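Local structure of protein virC2 (Agrobacterium tumefaciens, 2RH3) at residues A54-P59 and N87-L92; G40-M45 and A105-A110; A11-V14 and Y18-L21; Q32-R37 and A110-R115. The protein enhances T-DNA transfer and virulence, probably by binding DNA through its C-terminal ribbon-helix-helix domain, the part described here. All blocks are in the same frame, centred on the assembly; numbering follows the deposited sequence. Where two conformers were deposited one is given.

Taken together, the four contacts illustrate how chemistry follows depth in a small ribbon-helix-helix domain. Contacts 2 and 4 tie the same two elements, helices 27-47 and 97-118, at successive places with centres 7 Å apart, and both rely on phenylalanine rings against aliphatic groups. Contact 2 is fully buried, whereas contact 4 runs outward to an exposed arginine. Contact 1, partly buried, brings a loop to the end of helix 79-89 with a weak polar bond beside an aromatic ring. Contact 3 lies at the surface and is polar, with a carboxylate, a backbone N-H and two waters. Contacts 1 and 3, about 22 Å apart between centres, meet where Pro-59 pairs with Ala-11.

Contact 1 of 4, residues A54-P59 and N87-L92; sequences APKSYP and NHFDPL
Lys-56, in the irregular segment 54-59, lies across from the last turn of helix 79-89 at some distance, its CA 9.6 Å from the CA of Phe-89, and side chains alone span the gap. The lysine turns at chi2 (-90°) and again at chi4 (-79°), the second bend bringing the ammonium to the edge of the imidazole. There Lys-56 NZ lies near the ring plane, 3.0 Å from His-88 NE2, in a weak hydrogen bond. With Lys-56 CE 3.1 Å from His-88 NE2, the ammonium comes from beside its C-N bond, hence the weakness. A second, long and weak bond runs from Lys-56 NZ to Ala-54 O (3.4 Å) in its own loop. Further back along the side chain, Lys-56 CD meets the edge of the Phe-89 ring, 3.8 Å from CE1. His-88 CD2 stands over the centre of one Phe-89 face; Phe-51 meets the imidazole with its plane nearly at right angles. This is plain packing of the loop between helix 27-47 and strand 71-76 on the C-terminal end of helix 79-89. Phe-89 also packs on Ala-107, while Pro-55 and Tyr-58 lay the loop along the same helix, 97-118, at Ala-114, Thr-106 and Leu-109.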
loop_
_atom_site.group_PDB
_atom_site.type_symbol
_atom_site.label_atom_id
_atom_site.label_comp_id
_atom_site.label_asym_id
_atom_site.label_seq_id
_atom_site.Cartn_x
_atom_site.Cartn_y
_atom_site.Cartn_z
ATOM N N ALA A 54 -6.586 6.929 -8.145
ATOM C CA ALA A 54 -6.772 6.288 -6.865
ATOM C C ALA A 54 -6.132 7.100 -5.723
ATOM O O ALA A 54 -5.179 7.855 -5.951
ATOM C CB ALA A 54 -6.222 4.877 -6.922
ATOM N N PRO A 55 -6.673 6.968 -4.493
ATOM C CA PRO A 55 -6.125 7.639 -3.302
ATOM C C PRO A 55 -4.639 7.347 -3.099
ATOM O O PRO A 55 -4.174 6.261 -3.440
ATOM C CB PRO A 55 -6.925 7.022 -2.151
ATOM C CG PRO A 55 -8.170 6.525 -2.754
ATOM C CD PRO A 55 -7.862 6.152 -4.171
ATOM N N LYS A 56 -3.907 8.304 -2.538
ATOM C CA LYS A 56 -2.451 8.200 -2.422
ATOM C C LYS A 56 -1.998 7.706 -1.042
ATOM O O LYS A 56 -0.973 7.032 -0.921
ATOM C CB LYS A 56 -1.788 9.552 -2.744
ATOM C CG LYS A 56 -1.917 9.978 -4.201
ATOM C CD LYS A 56 -0.757 9.459 -5.036
ATOM C CE LYS A 56 -1.053 9.577 -6.516
ATOM N NZ LYS A 56 -1.954 8.487 -6.982
ATOM N N SER A 57 -2.774 8.041 -0.018
ATOM C CA SER A 57 -2.433 7.687 1.363
ATOM C C SER A 57 -3.671 7.515 2.241
ATOM O O SER A 57 -4.806 7.667 1.786
ATOM C CB SER A 57 -1.504 8.747 1.969
ATOM O OG SER A 57 -2.106 10.028 1.892
ATOM N N TYR A 58 -3.427 7.219 3.517
ATOM C CA TYR A 58 -4.482 6.914 4.478
ATOM C C TYR A 58 -4.044 7.354 5.873
ATOM O O TYR A 58 -2.839 7.535 6.110
ATOM C CB TYR A 58 -4.791 5.407 4.488
ATOM C CG TYR A 58 -3.551 4.542 4.595
ATOM C CD1 TYR A 58 -3.033 4.178 5.853
ATOM C CD2 TYR A 58 -2.883 4.108 3.449
ATOM C CE1 TYR A 58 -1.891 3.412 5.957
ATOM C CE2 TYR A 58 -1.723 3.353 3.536
ATOM C CZ TYR A 58 -1.247 2.978 4.801
ATOM O OH TYR A 58 -0.109 2.211 4.898
ATOM N N PRO A 59 -5.007 7.538 6.792
ATOM C CA PRO A 59 -4.652 7.954 8.160
ATOM C C PRO A 59 -3.815 6.899 8.895
ATOM O O PRO A 59 -4.108 5.703 8.818
ATOM C CB PRO A 59 -6.013 8.105 8.844
ATOM C CG PRO A 59 -6.979 8.305 7.738
ATOM C CD PRO A 59 -6.469 7.402 6.650
ATOM N N ASN A 87 6.606 6.637 -13.699
ATOM C CA ASN A 87 6.226 7.845 -14.430
ATOM C C ASN A 87 5.309 8.745 -13.604
ATOM O O ASN A 87 5.349 9.969 -13.724
ATOM C CB ASN A 87 5.522 7.485 -15.740
ATOM C CG ASN A 87 6.465 6.957 -16.804
ATOM O OD1 ASN A 87 6.017 6.347 -17.781
ATOM N ND2 ASN A 87 7.761 7.209 -16.649
ATOM N N HIS A 88 4.490 8.118 -12.762
ATOM C CA HIS A 88 3.498 8.818 -11.968
ATOM C C HIS A 88 3.977 9.195 -10.574
ATOM O O HIS A 88 3.813 10.338 -10.150
ATOM C CB HIS A 88 2.226 7.971 -11.866
ATOM C CG HIS A 88 1.172 8.571 -10.995
ATOM N ND1 HIS A 88 0.464 9.697 -11.353
ATOM C CD2 HIS A 88 0.692 8.191 -9.788
ATOM C CE1 HIS A 88 -0.404 9.988 -10.401
ATOM N NE2 HIS A 88 -0.282 9.092 -9.437
ATOM N N PHE A 89 4.568 8.234 -9.870
ATOM C CA PHE A 89 5.023 8.435 -8.495
ATOM C C PHE A 89 6.395 9.092 -8.403
ATOM O O PHE A 89 6.751 9.617 -7.354
ATOM C CB PHE A 89 5.021 7.118 -7.722
ATOM C CG PHE A 89 3.634 6.569 -7.470
ATOM C CD1 PHE A 89 2.751 7.235 -6.624
ATOM C CD2 PHE A 89 3.217 5.405 -8.096
ATOM C CE1 PHE A 89 1.462 6.728 -6.402
ATOM C CE2 PHE A 89 1.939 4.893 -7.883
ATOM C CZ PHE A 89 1.062 5.556 -7.046
ATOM N N ASP A 90 7.130 9.065 -9.515
ATOM C CA ASP A 90 8.496 9.608 -9.604
ATOM C C ASP A 90 8.642 10.397 -10.914
ATOM O O ASP A 90 9.524 10.106 -11.730
ATOM C CB ASP A 90 9.502 8.450 -9.530
ATOM C CG ASP A 90 10.945 8.917 -9.409
ATOM O OD1 ASP A 90 11.181 10.086 -9.026
ATOM O OD2 ASP A 90 11.854 8.105 -9.694
ATOM N N PRO A 91 7.774 11.411 -11.122
ATOM C CA PRO A 91 7.646 12.061 -12.423
ATOM C C PRO A 91 8.924 12.758 -12.925
ATOM O O PRO A 91 9.067 12.999 -14.130
ATOM C CB PRO A 91 6.539 13.098 -12.188
ATOM C CG PRO A 91 6.524 13.326 -10.734
ATOM C CD PRO A 91 6.863 12.011 -10.125
ATOM N N LEU A 92 9.832 13.062 -12.000
ATOM C CA LEU A 92 11.091 13.745 -12.324
ATOM C C LEU A 92 12.283 12.780 -12.327
ATOM O O LEU A 92 13.398 13.162 -12.709
ATOM C CB LEU A 92 11.329 14.871 -11.318
ATOM C CG LEU A 92 10.350 16.055 -11.288
ATOM C CD1 LEU A 92 10.690 16.962 -10.120
ATOM C CD2 LEU A 92 10.369 16.838 -12.585
#

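Contact 2 of 4, residues G40-M45 and A105-A110; sequences GDFENM and ATAALA
Phe-42 and Ala-108 bring helices 27-47 and 97-118 close together, their CA atoms only 5.7 Å apart, and the side chains that touch are apolar and buried. The first kind of interaction is CH-pi: Ala-108 CA stands over one face of the Phe-42 ring, 4.1 Å from its centroid and 20° off the ring normal, displaced toward the rim. The phenylalanine thus lies against the backbone of the opposing helix as well as its side chains, with Ala-107 C over the same face. The small alanine side chains are consistent with so close an approach. This contact lies in the core of the ribbon-helix-helix fold, in which helices pack under a two-stranded antiparallel ribbon; here strands 2-7 and 71-76 of one chain form it, and Ala-105 reaches Leu-5 on the first. The second kind is methyl packing at the two ends of the aromatic side chain. Near its root, Phe-42 CG lies 3.9 Å from Ala-108 CB, and at its far end Phe-42 CZ meets Ala-107 CB, also at 3.9 Å. With CG roughly opposite its backbone N (chi1 -152°), the ring reaches out across the alanines, where Leu-104 adds another contact from helix 97-118.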
loop_
_atom_site.group_PDB
_atom_site.type_symbol
_atom_site.label_atom_id
_atom_site.label_comp_id
_atom_site.label_asym_id
_atom_site.label_seq_id
_atom_site.Cartn_x
_atom_site.Cartn_y
_atom_site.Cartn_z
ATOM N N GLY A 40 -1.770 -7.002 -5.834
ATOM C CA GLY A 40 -2.355 -7.766 -6.930
ATOM C C GLY A 40 -3.425 -6.964 -7.651
ATOM O O GLY A 40 -3.420 -6.878 -8.882
ATOM N N ASP A 41 -4.331 -6.363 -6.875
ATOM C CA ASP A 41 -5.390 -5.501 -7.405
ATOM C C ASP A 41 -4.775 -4.305 -8.141
ATOM O O ASP A 41 -5.225 -3.943 -9.235
ATOM C CB ASP A 41 -6.307 -4.987 -6.273
ATOM C CG ASP A 41 -7.076 -6.106 -5.551
ATOM O OD1 ASP A 41 -7.234 -7.213 -6.107
ATOM O OD2 ASP A 41 -7.534 -5.865 -4.405
ATOM N N PHE A 42 -3.730 -3.731 -7.547
ATOM C CA PHE A 42 -3.104 -2.491 -8.040
ATOM C C PHE A 42 -2.379 -2.690 -9.364
ATOM O O PHE A 42 -2.399 -1.797 -10.210
ATOM C CB PHE A 42 -2.150 -1.901 -7.000
ATOM C CG PHE A 42 -1.990 -0.404 -7.097
ATOM C CD1 PHE A 42 -3.071 0.442 -6.851
ATOM C CD2 PHE A 42 -0.760 0.155 -7.417
ATOM C CE1 PHE A 42 -2.931 1.834 -6.929
ATOM C CE2 PHE A 42 -0.603 1.540 -7.506
ATOM C CZ PHE A 42 -1.695 2.381 -7.253
ATOM N N GLU A 43 -1.755 -3.859 -9.529
ATOM C CA GLU A 43 -1.059 -4.236 -10.775
ATOM C C GLU A 43 -1.966 -4.095 -11.980
ATOM O O GLU A 43 -1.539 -3.607 -13.040
ATOM C CB GLU A 43 -0.600 -5.692 -10.715
ATOM C CG GLU A 43 0.809 -5.924 -10.239
ATOM C CD GLU A 43 1.220 -7.378 -10.400
ATOM O OE1 GLU A 43 0.539 -8.264 -9.835
ATOM O OE2 GLU A 43 2.225 -7.638 -11.093
ATOM N N ASN A 44 -3.212 -4.547 -11.826
ATOM C CA ASN A 44 -4.191 -4.481 -12.906
ATOM C C ASN A 44 -4.614 -3.049 -13.220
ATOM O O ASN A 44 -5.025 -2.749 -14.344
ATOM C CB ASN A 44 -5.405 -5.368 -12.602
ATOM C CG ASN A 44 -5.042 -6.845 -12.482
ATOM O OD1 ASN A 44 -4.104 -7.329 -13.122
ATOM N ND2 ASN A 44 -5.791 -7.567 -11.661
ATOM N N MET A 45 -4.486 -2.170 -12.226
ATOM C CA MET A 45 -4.759 -0.734 -12.385
ATOM C C MET A 45 -3.581 0.024 -13.000
ATOM O O MET A 45 -3.765 1.082 -13.605
ATOM C CB MET A 45 -5.115 -0.104 -11.037
ATOM C CG MET A 45 -6.396 -0.647 -10.436
ATOM S SD MET A 45 -6.604 -0.238 -8.703
ATOM C CE MET A 45 -6.588 1.543 -8.748
ATOM N N ALA A 105 3.535 1.105 -2.347
ATOM C CA ALA A 105 2.812 0.294 -1.344
ATOM C C ALA A 105 1.703 1.088 -0.677
ATOM O O ALA A 105 0.581 0.589 -0.506
ATOM C CB ALA A 105 3.769 -0.256 -0.302
ATOM N N THR A 106 2.008 2.331 -0.313
ATOM C CA THR A 106 1.047 3.178 0.373
ATOM C C THR A 106 -0.190 3.447 -0.497
ATOM O O THR A 106 -1.320 3.376 -0.008
ATOM C CB THR A 106 1.714 4.472 0.897
ATOM O OG1 THR A 106 2.708 4.112 1.875
ATOM C CG2 THR A 106 0.681 5.398 1.530
ATOM N N ALA A 107 0.025 3.726 -1.782
ATOM C CA ALA A 107 -1.080 3.920 -2.722
ATOM C C ALA A 107 -1.918 2.654 -2.896
ATOM O O ALA A 107 -3.137 2.726 -2.937
ATOM C CB ALA A 107 -0.556 4.392 -4.087
ATOM N N ALA A 108 -1.252 1.511 -3.010
ATOM C CA ALA A 108 -1.940 0.233 -3.174
ATOM C C ALA A 108 -2.869 -0.025 -1.975
ATOM O O ALA A 108 -4.031 -0.422 -2.124
ATOM C CB ALA A 108 -0.923 -0.875 -3.340
ATOM N N LEU A 109 -2.355 0.239 -0.785
ATOM C CA LEU A 109 -3.152 0.064 0.433
ATOM C C LEU A 109 -4.263 1.098 0.540
ATOM O O LEU A 109 -5.379 0.772 0.923
ATOM C CB LEU A 109 -2.242 0.109 1.659
ATOM C CG LEU A 109 -1.352 -1.114 1.855
ATOM C CD1 LEU A 109 -0.274 -0.778 2.896
ATOM C CD2 LEU A 109 -2.163 -2.343 2.284
ATOM N N ALA A 110 -3.952 2.356 0.210
ATOM C CA ALA A 110 -4.942 3.411 0.236
ATOM C C ALA A 110 -6.151 3.031 -0.630
ATOM O O ALA A 110 -7.280 3.278 -0.248
ATOM C CB ALA A 110 -4.325 4.722 -0.227
#

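Contact 3 of 4, residues A11-V14 and Y18-L21; sequences APEV and YDNL
A type II beta turn, Ala-11 to Val-14, leads into helix 16-21, and the carboxylate of Asp-19 on that helix holds the turn at Glu-13. The turn closes in the usual way, with Val-14 N bonded to Ala-11 O at 3.2 Å. Pro-12 occupies its second position, and Glu-13 the third, with a positive phi of 74°. The N-H of the central peptide is not used by the turn's own bond, and this is the group the aspartate takes: Glu-13 N donates to Asp-19 OD2 over 2.8 Å at an N-H...O angle of 155°. The acceptor uses its syn lone pair. With chi1 at -67°, the aspartate's CG lies beside its own backbone N, and the carboxylate is carried out toward the turn.

Two waters extend the grip. One lies within bonding distance of both Ala-11 O, at 2.8 Å, and Asp-19 OD1, at 2.7 Å, and may link the second carboxylate oxygen to the turn. The other donates to Asp-19 OD2 at 2.6 Å and to Glu-13 OE1 at 3.1 Å. It joins two acidic groups whose nearest oxygens, Glu-13 OE1 and Asp-19 OD2, are 4.3 Å apart, and may ease the repulsion expected between them. Ser-15, just before the helix, takes the N-H of Tyr-18 in its first turn with OG, while Ala-11 pairs with Pro-59 of the loop after helix 27-47. Proline second, a positive phi third and a closing bond from the fourth residue to the first make a textbook type II turn, whose central N-H is left for an outside acceptor, here the helical Asp-19.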
loop_
_atom_site.group_PDB
_atom_site.type_symbol
_atom_site.label_atom_id
_atom_site.label_comp_id
_atom_site.label_asym_id
_atom_site.label_seq_id
_atom_site.Cartn_x
_atom_site.Cartn_y
_atom_site.Cartn_z
ATOM N N ALA A 11 -4.428 3.738 11.003
ATOM C CA ALA A 11 -5.085 4.049 12.270
ATOM C C ALA A 11 -6.306 3.152 12.493
ATOM O O ALA A 11 -6.904 2.668 11.535
ATOM C CB ALA A 11 -5.515 5.509 12.277
ATOM N N PRO A 12 -6.695 2.936 13.768
ATOM C CA PRO A 12 -7.926 2.194 13.983
ATOM C C PRO A 12 -9.118 2.790 13.251
ATOM O O PRO A 12 -9.203 4.014 13.075
ATOM C CB PRO A 12 -8.128 2.284 15.501
ATOM C CG PRO A 12 -6.768 2.402 16.031
ATOM C CD PRO A 12 -6.056 3.298 15.044
ATOM N N GLU A 13 -10.010 1.906 12.817
ATOM C CA GLU A 13 -11.246 2.233 12.089
ATOM C C GLU A 13 -11.052 2.647 10.624
ATOM O O GLU A 13 -12.038 2.858 9.908
ATOM C CB GLU A 13 -12.123 3.254 12.853
ATOM C CG GLU A 13 -12.393 2.902 14.326
ATOM C CD GLU A 13 -13.547 1.923 14.533
ATOM O OE1 GLU A 13 -13.895 1.164 13.601
ATOM O OE2 GLU A 13 -14.107 1.910 15.652
ATOM N N VAL A 14 -9.802 2.749 10.167
ATOM C CA VAL A 14 -9.520 2.992 8.743
ATOM C C VAL A 14 -9.897 1.754 7.930
ATOM O O VAL A 14 -10.444 1.858 6.829
ATOM C CB VAL A 14 -8.029 3.367 8.492
ATOM C CG1 VAL A 14 -7.655 3.359 6.987
ATOM C CG2 VAL A 14 -7.707 4.723 9.127
ATOM N N TYR A 18 -8.124 -4.848 8.576
ATOM C CA TYR A 18 -6.878 -4.781 9.329
ATOM C C TYR A 18 -7.166 -4.916 10.832
ATOM O O TYR A 18 -6.502 -5.699 11.539
ATOM C CB TYR A 18 -6.153 -3.451 9.050
ATOM C CG TYR A 18 -4.913 -3.309 9.888
ATOM C CD1 TYR A 18 -3.745 -4.003 9.553
ATOM C CD2 TYR A 18 -4.910 -2.502 11.036
ATOM C CE1 TYR A 18 -2.605 -3.900 10.340
ATOM C CE2 TYR A 18 -3.765 -2.386 11.815
ATOM C CZ TYR A 18 -2.628 -3.094 11.465
ATOM O OH TYR A 18 -1.506 -3.020 12.259
ATOM N N ASP A 19 -8.154 -4.162 11.306
ATOM C CA ASP A 19 -8.503 -4.205 12.730
ATOM C C ASP A 19 -8.882 -5.615 13.199
ATOM O O ASP A 19 -8.590 -5.985 14.328
ATOM C CB ASP A 19 -9.652 -3.233 13.034
ATOM C CG ASP A 19 -9.263 -1.757 12.868
ATOM O OD1 ASP A 19 -8.075 -1.415 12.657
ATOM O OD2 ASP A 19 -10.188 -0.919 12.957
ATOM N N ASN A 20 -9.543 -6.402 12.352
ATOM C CA ASN A 20 -9.856 -7.774 12.699
ATOM C C ASN A 20 -8.629 -8.695 12.623
ATOM O O ASN A 20 -8.483 -9.620 13.443
ATOM C CB ASN A 20 -10.964 -8.295 11.783
ATOM C CG ASN A 20 -11.444 -9.663 12.186
ATOM O OD1 ASN A 20 -11.902 -9.877 13.319
ATOM N ND2 ASN A 20 -11.320 -10.616 11.270
ATOM N N LEU A 21 -7.768 -8.477 11.625
ATOM C CA LEU A 21 -6.575 -9.312 11.509
ATOM C C LEU A 21 -5.706 -9.202 12.743
ATOM O O LEU A 21 -5.180 -10.211 13.222
ATOM C CB LEU A 21 -5.780 -8.992 10.228
ATOM C CG LEU A 21 -6.431 -9.525 8.943
ATOM C CD1 LEU A 21 -5.725 -9.041 7.705
ATOM C CD2 LEU A 21 -6.513 -11.049 8.902
HETATM O O HOH W 1 -7.637 0.209 10.525
HETATM O O HOH W 2 -12.677 -1.681 13.176
#

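Contact 4 of 4, residues Q32-R37 and A110-R115; sequences QMILRR and ACFFAR
Ile-34 and Phe-112 meet at about a right angle, methyl to ring face, and most of the contact is arranged round that ring and the isoleucine methyl. Ile-34 CG2 sits over one face of Phe-112, 3.7 Å from the centroid and 14° off the normal, leaning toward the rim so that Phe-112 CD2 is its closest atom at 3.6 Å. CG2 extends away from its own backbone N toward helix 97-118, whereas CG1, beside that N (chi1 -63°), leads to CD1 and helix 16-21. Arg-37 addresses the same ring differently: its CG comes to the edge, near the ring plane, 3.9 Å from Phe-112 CE1. The arginine thus contributes its aliphatic stem. Phe-113 adds a looser, oblique touch, its CE1 lying 4.3 Å from Ile-34 CG2, so one methyl group serves two consecutive phenylalanines. The segment axes pass 10.2 Å apart at 91°, and this near-perpendicular packing of helices 27-47 and 97-118 belongs to the helical layer of the ribbon-helix-helix domain. Helix 16-21 packs alongside: Tyr-18 and Leu-21 lie on Ile-34, Ile-17 on Phe-112, while Phe-113 meets Tyr-58 of the loop after helix 27-47 edge-to-face.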
loop_
_atom_site.group_PDB
_atom_site.type_symbol
_atom_site.label_atom_id
_atom_site.label_comp_id
_atom_site.label_asym_id
_atom_site.label_seq_id
_atom_site.Cartn_x
_atom_site.Cartn_y
_atom_site.Cartn_z
ATOM N N GLN A 32 1.067 -7.326 5.788
ATOM C CA GLN A 32 1.656 -8.081 4.684
ATOM C C GLN A 32 0.593 -8.892 3.943
ATOM O O GLN A 32 0.621 -8.966 2.707
ATOM C CB GLN A 32 2.781 -8.981 5.195
ATOM C CG GLN A 32 4.112 -8.260 5.332
ATOM C CD GLN A 32 5.087 -8.960 6.271
ATOM O OE1 GLN A 32 4.788 -10.014 6.839
ATOM N NE2 GLN A 32 6.263 -8.366 6.441
ATOM N N MET A 33 -0.339 -9.480 4.700
ATOM C CA MET A 33 -1.482 -10.228 4.134
ATOM C C MET A 33 -2.315 -9.315 3.234
ATOM O O MET A 33 -2.645 -9.677 2.095
ATOM C CB MET A 33 -2.357 -10.829 5.241
ATOM C CG MET A 33 -1.679 -11.997 5.963
ATOM S SD MET A 33 -2.579 -12.466 7.438
ATOM C CE MET A 33 -4.069 -13.149 6.695
ATOM N N ILE A 34 -2.640 -8.136 3.758
ATOM C CA ILE A 34 -3.416 -7.166 2.996
ATOM C C ILE A 34 -2.656 -6.684 1.764
ATOM O O ILE A 34 -3.225 -6.645 0.675
ATOM C CB ILE A 34 -3.860 -5.962 3.847
ATOM C CG1 ILE A 34 -4.799 -6.432 4.970
ATOM C CG2 ILE A 34 -4.596 -4.955 2.948
ATOM C CD1 ILE A 34 -5.121 -5.350 6.015
ATOM N N LEU A 35 -1.379 -6.345 1.947
ATOM C CA LEU A 35 -0.567 -5.803 0.848
ATOM C C LEU A 35 -0.473 -6.772 -0.333
ATOM O O LEU A 35 -0.445 -6.338 -1.497
ATOM C CB LEU A 35 0.830 -5.413 1.352
ATOM C CG LEU A 35 1.707 -4.549 0.437
ATOM C CD1 LEU A 35 0.945 -3.340 -0.072
ATOM C CD2 LEU A 35 2.980 -4.124 1.157
ATOM N N ARG A 36 -0.419 -8.067 -0.044
ATOM C CA ARG A 36 -0.339 -9.093 -1.093
ATOM C C ARG A 36 -1.529 -8.959 -2.049
ATOM O O ARG A 36 -1.366 -8.962 -3.285
ATOM C CB ARG A 36 -0.289 -10.488 -0.458
ATOM C CG ARG A 36 -0.161 -11.629 -1.453
ATOM C CD ARG A 36 0.006 -12.977 -0.764
ATOM N NE ARG A 36 1.315 -13.114 -0.134
ATOM C CZ ARG A 36 1.507 -13.294 1.169
ATOM N NH1 ARG A 36 0.469 -13.374 1.993
ATOM N NH2 ARG A 36 2.741 -13.407 1.645
ATOM N N ARG A 37 -2.722 -8.828 -1.468
ATOM C CA ARG A 37 -3.945 -8.687 -2.228
ATOM C C ARG A 37 -4.006 -7.300 -2.874
ATOM O O ARG A 37 -4.332 -7.183 -4.057
ATOM C CB ARG A 37 -5.168 -8.899 -1.328
ATOM C CG ARG A 37 -6.503 -8.660 -2.014
ATOM C CD ARG A 37 -6.785 -9.692 -3.074
ATOM N NE ARG A 37 -8.090 -9.475 -3.691
ATOM C CZ ARG A 37 -8.804 -10.412 -4.318
ATOM N NH1 ARG A 37 -8.348 -11.657 -4.431
ATOM N NH2 ARG A 37 -9.988 -10.103 -4.838
ATOM N N ALA A 110 -3.952 2.356 0.210
ATOM C CA ALA A 110 -4.942 3.411 0.236
ATOM C C ALA A 110 -6.151 3.031 -0.630
ATOM O O ALA A 110 -7.280 3.278 -0.248
ATOM C CB ALA A 110 -4.325 4.722 -0.227
ATOM N N CYS A 111 -5.869 2.425 -1.782
ATOM C CA CYS A 111 -6.877 1.936 -2.722
ATOM C C CYS A 111 -7.722 0.788 -2.138
ATOM O O CYS A 111 -8.947 0.769 -2.283
ATOM C CB CYS A 111 -6.184 1.492 -4.017
ATOM S SG CYS A 111 -7.289 1.101 -5.368
ATOM N N PHE A 112 -7.054 -0.153 -1.475
ATOM C CA PHE A 112 -7.701 -1.294 -0.830
ATOM C C PHE A 112 -8.638 -0.785 0.277
ATOM O O PHE A 112 -9.797 -1.207 0.377
ATOM C CB PHE A 112 -6.618 -2.216 -0.229
ATOM C CG PHE A 112 -7.171 -3.450 0.410
ATOM C CD1 PHE A 112 -7.222 -4.651 -0.297
ATOM C CD2 PHE A 112 -7.635 -3.419 1.722
ATOM C CE1 PHE A 112 -7.752 -5.810 0.300
ATOM C CE2 PHE A 112 -8.169 -4.559 2.314
ATOM C CZ PHE A 112 -8.215 -5.754 1.608
ATOM N N PHE A 113 -8.133 0.135 1.104
ATOM C CA PHE A 113 -8.916 0.678 2.207
ATOM C C PHE A 113 -10.117 1.504 1.717
ATOM O O PHE A 113 -11.185 1.427 2.308
ATOM C CB PHE A 113 -8.066 1.511 3.162
ATOM C CG PHE A 113 -6.902 0.767 3.789
ATOM C CD1 PHE A 113 -6.995 -0.598 4.147
ATOM C CD2 PHE A 113 -5.719 1.453 4.064
ATOM C CE1 PHE A 113 -5.903 -1.263 4.732
ATOM C CE2 PHE A 113 -4.638 0.803 4.663
ATOM C CZ PHE A 113 -4.730 -0.560 4.988
ATOM N N ALA A 114 -9.936 2.281 0.645
ATOM C CA ALA A 114 -11.049 3.066 0.087
ATOM C C ALA A 114 -12.132 2.148 -0.483
ATOM O O ALA A 114 -13.332 2.438 -0.379
ATOM C CB ALA A 114 -10.549 4.048 -0.979
ATOM N N ARG A 115 -11.697 1.028 -1.065
ATOM C CA ARG A 115 -12.620 0.047 -1.645
ATOM C C ARG A 115 -13.432 -0.592 -0.521
ATOM O O ARG A 115 -14.644 -0.760 -0.642
ATOM C CB ARG A 115 -11.856 -1.012 -2.445
ATOM C CG ARG A 115 -12.769 -1.921 -3.303
ATOM C CD ARG A 115 -11.955 -2.939 -4.133
ATOM N NE ARG A 115 -10.914 -2.328 -4.971
ATOM C CZ ARG A 115 -11.115 -1.772 -6.171
ATOM N NH1 ARG A 115 -12.330 -1.726 -6.714
ATOM N NH2 ARG A 115 -10.089 -1.256 -6.835
#